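Local atomic coordinates of multicopper oxidase (PDB entry 4E9X), a protein that probably couples the one-electron oxidation of substrates to the reduction of dioxygen to water at its copper centres. Residues A[146-151]-A[161-166]; A[165-170]-A[259-264]; A[186-191]-A[240-245]. All coordinates share one frame; numbering follows the deposited sequence.

Contact 1 (A[146-151]-A[161-166]); sequences TWESAV and PMNVAD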
loop_
_atom_site.group_PDB
_atom_site.type_symbol
_atom_site.label_atom_id
_atom_site.label_comp_id
_atom_site.label_asym_id
_atom_site.label_seq_id
_atom_site.Cartn_x
_atom_site.Cartn_y
_atom_site.Cartn_z
ATOM N N THR A 146 13.586 -2.963 -6.677
ATOM C CA THR A 146 13.436 -2.356 -7.999
ATOM C C THR A 146 14.758 -1.753 -8.460
ATOM O O THR A 146 15.668 -1.517 -7.660
ATOM C CB THR A 146 12.321 -1.268 -8.058
ATOM O OG1 THR A 146 12.800 -0.087 -7.416
ATOM C CG2 THR A 146 11.065 -1.774 -7.356
ATOM N N TRP A 147 14.860 -1.464 -9.752
ATOM C CA TRP A 147 16.132 -1.056 -10.345
ATOM C C TRP A 147 15.855 0.052 -11.363
ATOM O O TRP A 147 14.853 0.018 -12.044
ATOM C CB TRP A 147 16.843 -2.192 -11.077
ATOM C CG TRP A 147 16.993 -3.403 -10.175
ATOM C CD1 TRP A 147 16.038 -4.384 -10.001
ATOM C CD2 TRP A 147 18.082 -3.738 -9.336
ATOM N NE1 TRP A 147 16.497 -5.332 -9.085
ATOM C CE2 TRP A 147 17.746 -4.950 -8.670
ATOM C CE3 TRP A 147 19.322 -3.106 -9.077
ATOM C CZ2 TRP A 147 18.619 -5.568 -7.758
ATOM C CZ3 TRP A 147 20.153 -3.759 -8.162
ATOM C CH2 TRP A 147 19.822 -4.962 -7.511
ATOM N N GLU A 148 16.797 0.992 -11.458
ATOM C CA GLU A 148 16.682 2.119 -12.399
ATOM C C GLU A 148 17.769 1.976 -13.447
ATOM O O GLU A 148 18.940 2.238 -13.153
ATOM C CB GLU A 148 16.886 3.434 -11.638
ATOM C CG GLU A 148 15.796 3.600 -10.578
ATOM C CD GLU A 148 16.110 4.604 -9.509
ATOM O OE1 GLU A 148 17.172 5.252 -9.665
ATOM O OE2 GLU A 148 15.388 4.788 -8.523
ATOM N N SER A 149 17.454 1.533 -14.655
ATOM C CA SER A 149 18.513 1.204 -15.604
ATOM C C SER A 149 19.394 2.399 -15.951
ATOM O O SER A 149 20.574 2.162 -16.294
ATOM C CB SER A 149 17.914 0.598 -16.895
ATOM O OG SER A 149 17.176 1.549 -17.627
ATOM N N ALA A 150 18.879 3.622 -15.864
ATOM C CA ALA A 150 19.739 4.747 -16.258
ATOM C C ALA A 150 20.975 4.898 -15.391
ATOM O O ALA A 150 21.947 5.538 -15.797
ATOM C CB ALA A 150 18.947 6.046 -16.198
ATOM N N VAL A 151 20.891 4.379 -14.171
ATOM C CA VAL A 151 22.065 4.543 -13.278
ATOM C C VAL A 151 22.754 3.227 -13.013
ATOM O O VAL A 151 23.524 3.113 -12.028
ATOM C CB VAL A 151 21.666 5.243 -11.964
ATOM C CG1 VAL A 151 21.085 6.593 -12.378
ATOM C CG2 VAL A 151 20.701 4.425 -11.082
ATOM N N PRO A 161 12.802 10.508 -6.833
ATOM C CA PRO A 161 11.537 10.645 -7.566
ATOM C C PRO A 161 11.712 10.961 -9.034
ATOM O O PRO A 161 10.833 10.709 -9.875
ATOM C CB PRO A 161 10.827 11.841 -6.859
ATOM C CG PRO A 161 11.354 11.709 -5.452
ATOM C CD PRO A 161 12.822 11.391 -5.632
ATOM N N MET A 162 12.895 11.523 -9.354
ATOM C CA MET A 162 13.196 11.901 -10.733
ATOM C C MET A 162 13.709 10.760 -11.596
ATOM O O MET A 162 13.813 10.857 -12.836
ATOM C CB MET A 162 14.224 13.032 -10.619
ATOM C CG MET A 162 13.599 14.387 -10.298
ATOM S SD MET A 162 13.028 14.601 -8.598
ATOM C CE MET A 162 14.528 14.284 -7.709
ATOM N N ASN A 163 14.121 9.663 -10.987
ATOM C CA ASN A 163 14.581 8.486 -11.703
ATOM C C ASN A 163 13.381 7.637 -12.086
ATOM O O ASN A 163 12.284 7.875 -11.532
ATOM C CB ASN A 163 15.511 7.660 -10.784
ATOM C CG ASN A 163 16.789 8.406 -10.436
ATOM O OD1 ASN A 163 16.968 8.951 -9.372
ATOM N ND2 ASN A 163 17.694 8.379 -11.427
ATOM N N VAL A 164 13.617 6.697 -12.992
ATOM C CA VAL A 164 12.558 5.769 -13.410
ATOM C C VAL A 164 12.945 4.350 -13.070
ATOM O O VAL A 164 13.937 3.865 -13.610
ATOM C CB VAL A 164 12.297 5.845 -14.925
ATOM C CG1 VAL A 164 11.180 4.885 -15.263
ATOM C CG2 VAL A 164 11.983 7.294 -15.278
ATOM N N ALA A 165 12.171 3.679 -12.214
ATOM C CA ALA A 165 12.397 2.246 -11.872
ATOM C C ALA A 165 11.734 1.438 -12.964
ATOM O O ALA A 165 10.516 1.467 -13.076
ATOM C CB ALA A 165 11.892 1.927 -10.470
ATOM N N ASP A 166 12.549 0.783 -13.792
ATOM C CA ASP A 166 12.056 0.114 -14.961
ATOM C C ASP A 166 12.386 -1.381 -14.959
ATOM O O ASP A 166 11.987 -2.089 -15.892
ATOM C CB ASP A 166 12.562 0.752 -16.253
ATOM C CG ASP A 166 14.069 0.956 -16.303
ATOM O OD1 ASP A 166 14.780 0.741 -15.319
ATOM O OD2 ASP A 166 14.571 1.373 -17.386
HETATM O O HOH W 1 16.103 4.419 -15.262
#
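Asp166 grips Ser149 through both oxygens of its carboxylate. Ser149 OG donates to Asp166 OD2 at 2.6 Å, while the backbone Ser149 N reaches Asp166 OD1 at 2.9 Å in a nearly straight bond (165°). Each carboxylate oxygen uses its syn lone pair, so the two bonds together fix the rotation of the group. In both residues the first torsion sets the polar arm between the backbone N and the carbonyl carbon, which turns carboxylate and hydroxyl to one another. Alongside, the backbone Asp166 N binds Trp147 O at 3.0 Å; the bond is bent at the hydrogen (138°), and the same oxygen also takes a CA-H contact from Ala165 CA. A water bridges the chains further on, donating to Val164 O and accepting from Ala150 N at 3.0 Å.

Outward from these bonds, the extended chain of Glu148 crosses Asn163 at about a right angle, with Glu148 OE1 3.1 Å from Asn163 CB and the carboxylate and amide planes only 13° apart. Each has a polar partner just outside the segments: Glu148 OE1 takes the N-H of Gly159, and Asn163 OD1 pairs with Thr160 OG1. Val151 CG1 touches Asn163 ND2 at 3.9 Å, and Thr146 OG1 lies 3.8 Å from Ala165 CB.

The contact thus ties the chain leaving strand 138-147, with its short 3-10 turn, to the loop leading into strand 167-170. Trp147 packs against strands 3-18 and 21-28, edge-to-face with Tyr23, and Met162 of a neighbouring subunit packs on Asp166.

Contact 2 (A[165-170]-A[259-264]); sequences ADYFSV and VTAGGK
A type I' beta turn from Ala261 to Lys264 packs its first peptide flat against the ring of Tyr167, beside a classic beta bulge in which Asp166 and Tyr167 both face Trp147. Gly262 N sits above the ring centre, 3.3 Å from Tyr167 CZ, and Ala261 C lies over the same face nearer the rim. Gly262 N gives its hydrogen to Asp166 O (2.9 Å, 159° at the hydrogen), with the donor tilted from the carbonyl plane. Ala261 CB adds an apolar contact with Tyr167 CE1 at 3.6 Å. A side chain on Gly262 would collide with Tyr167 OH, and its positive phi is likewise easiest for a glycine.

Two waters fill in the polar bridging. One donates to Asp166 O and to Thr260 OG1 at 2.6 Å and accepts from Gly263 N, so Asp166 O receives two hydrogens; Thr260 OG1 is also bonded to Thr257 O. The other accepts from Phe168 N and donates to Thr260 O at 2.7 Å. This carbonyl also meets the Phe168 ring at its edge and in its plane, 3.6 Å from Phe168 CD2.

Segment 165-170 runs into the outermost strand of its sheet within the chain, paired with strand 138-147, while 259-264 belongs to the loop between strands 248-253 and 270-275. Phe168 stacks on His258 of that loop, and Pro161 of a neighbouring subunit packs against Phe168.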
loop_
_atom_site.group_PDB
_atom_site.type_symbol
_atom_site.label_atom_id
_atom_site.label_comp_id
_atom_site.label_asym_id
_atom_site.label_seq_id
_atom_site.Cartn_x
_atom_site.Cartn_y
_atom_site.Cartn_z
ATOM N N ALA A 165 12.171 3.679 -12.214
ATOM C CA ALA A 165 12.397 2.246 -11.872
ATOM C C ALA A 165 11.734 1.438 -12.964
ATOM O O ALA A 165 10.516 1.467 -13.076
ATOM C CB ALA A 165 11.892 1.927 -10.470
ATOM N N ASP A 166 12.549 0.783 -13.792
ATOM C CA ASP A 166 12.056 0.114 -14.961
ATOM C C ASP A 166 12.386 -1.381 -14.959
ATOM O O ASP A 166 11.987 -2.089 -15.892
ATOM C CB ASP A 166 12.562 0.752 -16.253
ATOM C CG ASP A 166 14.069 0.956 -16.303
ATOM O OD1 ASP A 166 14.780 0.741 -15.319
ATOM O OD2 ASP A 166 14.571 1.373 -17.386
ATOM N N TYR A 167 13.032 -1.884 -13.919
ATOM C CA TYR A 167 13.221 -3.325 -13.754
ATOM C C TYR A 167 12.921 -3.670 -12.288
ATOM O O TYR A 167 12.971 -2.847 -11.400
ATOM C CB TYR A 167 14.610 -3.808 -14.108
ATOM C CG TYR A 167 14.995 -3.740 -15.572
ATOM C CD1 TYR A 167 15.059 -4.880 -16.347
ATOM C CD2 TYR A 167 15.341 -2.491 -16.127
ATOM C CE1 TYR A 167 15.441 -4.821 -17.712
ATOM C CE2 TYR A 167 15.717 -2.441 -17.473
ATOM C CZ TYR A 167 15.774 -3.585 -18.261
ATOM O OH TYR A 167 16.153 -3.483 -19.591
ATOM N N PHE A 168 12.490 -4.911 -12.103
ATOM C CA PHE A 168 11.888 -5.403 -10.838
ATOM C C PHE A 168 12.362 -6.815 -10.525
ATOM O O PHE A 168 12.568 -7.580 -11.478
ATOM C CB PHE A 168 10.345 -5.337 -10.896
ATOM C CG PHE A 168 9.855 -3.972 -11.369
ATOM C CD1 PHE A 168 9.675 -2.959 -10.426
ATOM C CD2 PHE A 168 9.653 -3.723 -12.724
ATOM C CE1 PHE A 168 9.304 -1.697 -10.859
ATOM C CE2 PHE A 168 9.285 -2.438 -13.150
ATOM C CZ PHE A 168 9.126 -1.443 -12.200
ATOM N N SER A 169 12.528 -7.185 -9.265
ATOM C CA SER A 169 13.118 -8.482 -9.017
ATOM C C SER A 169 12.651 -9.090 -7.707
ATOM O O SER A 169 12.151 -8.425 -6.791
ATOM C CB SER A 169 14.661 -8.366 -8.982
ATOM O OG SER A 169 15.052 -7.394 -7.972
ATOM N N VAL A 170 12.877 -10.406 -7.620
ATOM C CA VAL A 170 12.950 -11.102 -6.352
ATOM C C VAL A 170 14.372 -11.633 -6.232
ATOM O O VAL A 170 14.905 -12.232 -7.181
ATOM C CB VAL A 170 11.875 -12.217 -6.236
ATOM C CG1 VAL A 170 11.897 -13.190 -7.406
ATOM C CG2 VAL A 170 12.053 -12.986 -4.890
ATOM N N VAL A 259 5.579 -6.497 -13.838
ATOM C CA VAL A 259 5.912 -7.723 -14.595
ATOM C C VAL A 259 6.382 -7.333 -15.989
ATOM O O VAL A 259 6.043 -7.856 -17.043
ATOM C CB VAL A 259 4.762 -8.731 -14.636
ATOM C CG1 VAL A 259 4.623 -9.299 -13.198
ATOM C CG2 VAL A 259 3.478 -8.162 -15.100
ATOM N N THR A 260 7.279 -6.357 -15.971
ATOM C CA THR A 260 7.945 -5.893 -17.185
ATOM C C THR A 260 9.442 -5.788 -16.876
ATOM O O THR A 260 9.865 -5.805 -15.708
ATOM C CB THR A 260 7.406 -4.534 -17.679
ATOM O OG1 THR A 260 7.743 -3.474 -16.733
ATOM C CG2 THR A 260 5.896 -4.528 -17.875
ATOM N N ALA A 261 10.236 -5.613 -17.948
ATOM C CA ALA A 261 11.678 -5.449 -17.791
ATOM C C ALA A 261 12.088 -4.475 -18.869
ATOM O O ALA A 261 12.014 -4.830 -20.058
ATOM C CB ALA A 261 12.382 -6.780 -18.008
ATOM N N GLY A 262 12.472 -3.252 -18.537
ATOM C CA GLY A 262 12.832 -2.329 -19.639
ATOM C C GLY A 262 11.690 -2.049 -20.582
ATOM O O GLY A 262 11.970 -1.795 -21.777
ATOM N N GLY A 263 10.460 -2.091 -20.093
ATOM C CA GLY A 263 9.276 -1.836 -20.907
ATOM C C GLY A 263 8.816 -3.068 -21.668
ATOM O O GLY A 263 7.823 -2.995 -22.409
ATOM N N LYS A 264 9.482 -4.207 -21.548
ATOM C CA LYS A 264 9.059 -5.459 -22.214
ATOM C C LYS A 264 8.484 -6.474 -21.239
ATOM O O LYS A 264 8.766 -6.456 -20.059
ATOM C CB LYS A 264 10.239 -6.057 -22.994
ATOM C CG LYS A 264 11.313 -5.131 -23.503
ATOM C CD LYS A 264 12.703 -5.759 -23.613
ATOM C CE LYS A 264 13.251 -6.361 -22.319
ATOM N NZ LYS A 264 14.343 -5.587 -21.667
HETATM O O HOH W 2 9.698 -1.833 -17.401
HETATM O O HOH W 3 12.272 -6.356 -14.513
#

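Contact 3 (A[186-191]-A[240-245]); sequences GDVVKI and IIEADN
Val189 and Ile241 form the antiparallel hydrogen-bonded pair on which this strand pairing centres. Val189 N donates to Ile241 O at 2.8 Å and Ile241 N returns a bond to Val189 O, both in the carbonyl plane and almost straight (171° and 166°). Toward Gly186, Ala243 N binds Asp187 O at 2.9 Å and Gly186 N binds Ala243 O at 2.8 Å; here the donors are tilted from the carbonyl planes, and Ala243 is the centre of an inverse gamma turn.

Strands 187-195 and 236-243 lie next to each other in a six-stranded mixed sheet of the second cupredoxin-like domain, consistent with the Greek-key beta-sandwich of multicopper oxidases. Strand 138-147 flanks them beyond 187-195, and strand 210-215 beyond 236-243.

Apolar contacts form on both faces of the pairing. On one, Ile191 CD1 meets Ile241 CD1 methyl to methyl at 3.6 Å. On the other, Ile240 spreads its two branches: CG2 goes to Val188 CG1 at 3.9 Å, while CD1, folded back by chi2 of -68°, packs on Lys190 CB at 3.9 Å. Cutting Ile240 back to an alanine would probably leave Val188 CG1 and the Lys190 stem without these partners and open a gap beside Val136.

Charged groups lie on this same face. Glu242 runs side by side with Val188, its OE1 3.7 Å from Val188 CG2, and ends in a salt bridge to Arg135. A water donates to both Glu242 OE1 and Asp187 O, adding a water-mediated link between the strands. The extended Lys190, bent only at its last torsion, carries NZ to Asp238 and Glu133, with which it forms salt bridges.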
loop_
_atom_site.group_PDB
_atom_site.type_symbol
_atom_site.label_atom_id
_atom_site.label_comp_id
_atom_site.label_asym_id
_atom_site.label_seq_id
_atom_site.Cartn_x
_atom_site.Cartn_y
_atom_site.Cartn_z
ATOM N N GLY A 186 2.469 -32.418 -0.170
ATOM C CA GLY A 186 2.568 -32.657 1.287
ATOM C C GLY A 186 3.582 -31.711 1.914
ATOM O O GLY A 186 3.653 -31.613 3.121
ATOM N N ASP A 187 4.405 -31.010 1.091
ATOM C CA ASP A 187 5.281 -29.989 1.671
ATOM C C ASP A 187 4.453 -28.937 2.390
ATOM O O ASP A 187 3.304 -28.671 2.067
ATOM C CB ASP A 187 6.127 -29.323 0.579
ATOM C CG ASP A 187 7.476 -29.974 0.349
ATOM O OD1 ASP A 187 8.093 -30.527 1.302
ATOM O OD2 ASP A 187 7.975 -29.911 -0.810
ATOM N N VAL A 188 5.100 -28.326 3.394
ATOM C CA VAL A 188 4.526 -27.188 4.135
ATOM C C VAL A 188 5.562 -26.096 4.019
ATOM O O VAL A 188 6.684 -26.215 4.540
ATOM C CB VAL A 188 4.291 -27.580 5.604
ATOM C CG1 VAL A 188 3.725 -26.355 6.378
ATOM C CG2 VAL A 188 3.356 -28.758 5.664
ATOM N N VAL A 189 5.190 -25.039 3.287
ATOM C CA VAL A 189 6.203 -24.063 2.822
ATOM C C VAL A 189 6.023 -22.759 3.618
ATOM O O VAL A 189 4.951 -22.182 3.594
ATOM C CB VAL A 189 6.070 -23.809 1.333
ATOM C CG1 VAL A 189 7.213 -22.905 0.840
ATOM C CG2 VAL A 189 6.078 -25.129 0.532
ATOM N N LYS A 190 7.106 -22.323 4.274
ATOM C CA LYS A 190 7.083 -21.000 4.926
ATOM C C LYS A 190 7.724 -20.040 3.933
ATOM O O LYS A 190 8.859 -20.311 3.502
ATOM C CB LYS A 190 7.850 -21.086 6.249
ATOM C CG LYS A 190 8.029 -19.699 6.904
ATOM C CD LYS A 190 8.709 -19.873 8.275
ATOM C CE LYS A 190 8.807 -18.639 9.086
ATOM N NZ LYS A 190 7.520 -18.186 9.693
ATOM N N ILE A 191 7.025 -18.961 3.567
ATOM C CA ILE A 191 7.618 -17.931 2.700
ATOM C C ILE A 191 7.727 -16.640 3.518
ATOM O O ILE A 191 6.747 -16.226 4.139
ATOM C CB ILE A 191 6.834 -17.743 1.410
ATOM C CG1 ILE A 191 6.778 -19.096 0.652
ATOM C CG2 ILE A 191 7.494 -16.683 0.551
ATOM C CD1 ILE A 191 5.482 -19.351 -0.004
ATOM N N ILE A 240 2.381 -19.288 5.315
ATOM C CA ILE A 240 2.463 -20.739 5.101
ATOM C C ILE A 240 1.608 -21.087 3.893
ATOM O O ILE A 240 0.441 -20.674 3.800
ATOM C CB ILE A 240 1.924 -21.499 6.351
ATOM C CG1 ILE A 240 2.769 -21.212 7.608
ATOM C CG2 ILE A 240 1.841 -22.984 6.059
ATOM C CD1 ILE A 240 4.171 -21.801 7.491
ATOM N N ILE A 241 2.190 -21.885 2.999
ATOM C CA ILE A 241 1.430 -22.538 1.933
ATOM C C ILE A 241 1.469 -24.036 2.188
ATOM O O ILE A 241 2.549 -24.610 2.349
ATOM C CB ILE A 241 1.981 -22.216 0.532
ATOM C CG1 ILE A 241 1.679 -20.746 0.190
ATOM C CG2 ILE A 241 1.395 -23.189 -0.498
ATOM C CD1 ILE A 241 2.238 -20.281 -1.140
ATOM N N GLU A 242 0.300 -24.672 2.218
ATOM C CA GLU A 242 0.191 -26.133 2.192
ATOM C C GLU A 242 0.324 -26.582 0.758
ATOM O O GLU A 242 -0.560 -26.245 -0.051
ATOM C CB GLU A 242 -1.157 -26.617 2.795
ATOM C CG GLU A 242 -1.460 -26.074 4.193
ATOM C CD GLU A 242 -0.738 -26.819 5.305
ATOM O OE1 GLU A 242 -0.260 -27.961 5.102
ATOM O OE2 GLU A 242 -0.682 -26.249 6.407
ATOM N N ALA A 243 1.385 -27.316 0.427
ATOM C CA ALA A 243 1.545 -27.760 -0.977
ATOM C C ALA A 243 0.781 -29.020 -1.255
ATOM O O ALA A 243 1.316 -30.111 -1.324
ATOM C CB ALA A 243 3.049 -27.962 -1.262
ATOM N N ASP A 244 -0.518 -28.852 -1.407
ATOM C CA ASP A 244 -1.358 -30.046 -1.510
ATOM C C ASP A 244 -2.107 -30.027 -2.837
ATOM O O ASP A 244 -3.119 -30.719 -3.018
ATOM C CB ASP A 244 -2.297 -30.106 -0.337
ATOM C CG ASP A 244 -3.227 -28.907 -0.218
ATOM O OD1 ASP A 244 -3.283 -28.012 -1.095
ATOM O OD2 ASP A 244 -3.940 -28.918 0.831
ATOM N N ASN A 245 -1.609 -29.290 -3.824
ATOM C CA ASN A 245 -2.331 -29.122 -5.089
ATOM C C ASN A 245 -1.378 -29.179 -6.256
ATOM O O ASN A 245 -0.947 -28.159 -6.802
ATOM C CB ASN A 245 -3.011 -27.756 -5.072
ATOM C CG ASN A 245 -3.817 -27.552 -6.354
ATOM O OD1 ASN A 245 -4.121 -28.512 -7.113
ATOM N ND2 ASN A 245 -4.193 -26.289 -6.603
HETATM O O HOH W 4 0.764 -29.576 3.052
#

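In the fold
All three contacts lie in the second of the two multicopper oxidase regions of the chain and reach one six-stranded beta-sheet. Contacts 1 and 2 are adjoining: their centres are 10 Å apart, they share Ala165 and Asp166, and the Trp147 indole N-H bonds to Ser169 OG between them. Contact 1 closes a short loop between successive strands, 138-147 and 167-170. Contact 2 joins residues far apart in sequence, and contact 3 is nested inside the loop it closes. Contact 3 sits across the chain's centre from contact 1, nearest atoms about 17 Å apart, though strands 138-147 and 187-195 are neighbours. Contacts 1 and 2 both pack against a neighbouring subunit of the three-chain assembly, and contact 3 reaches one through Asn245.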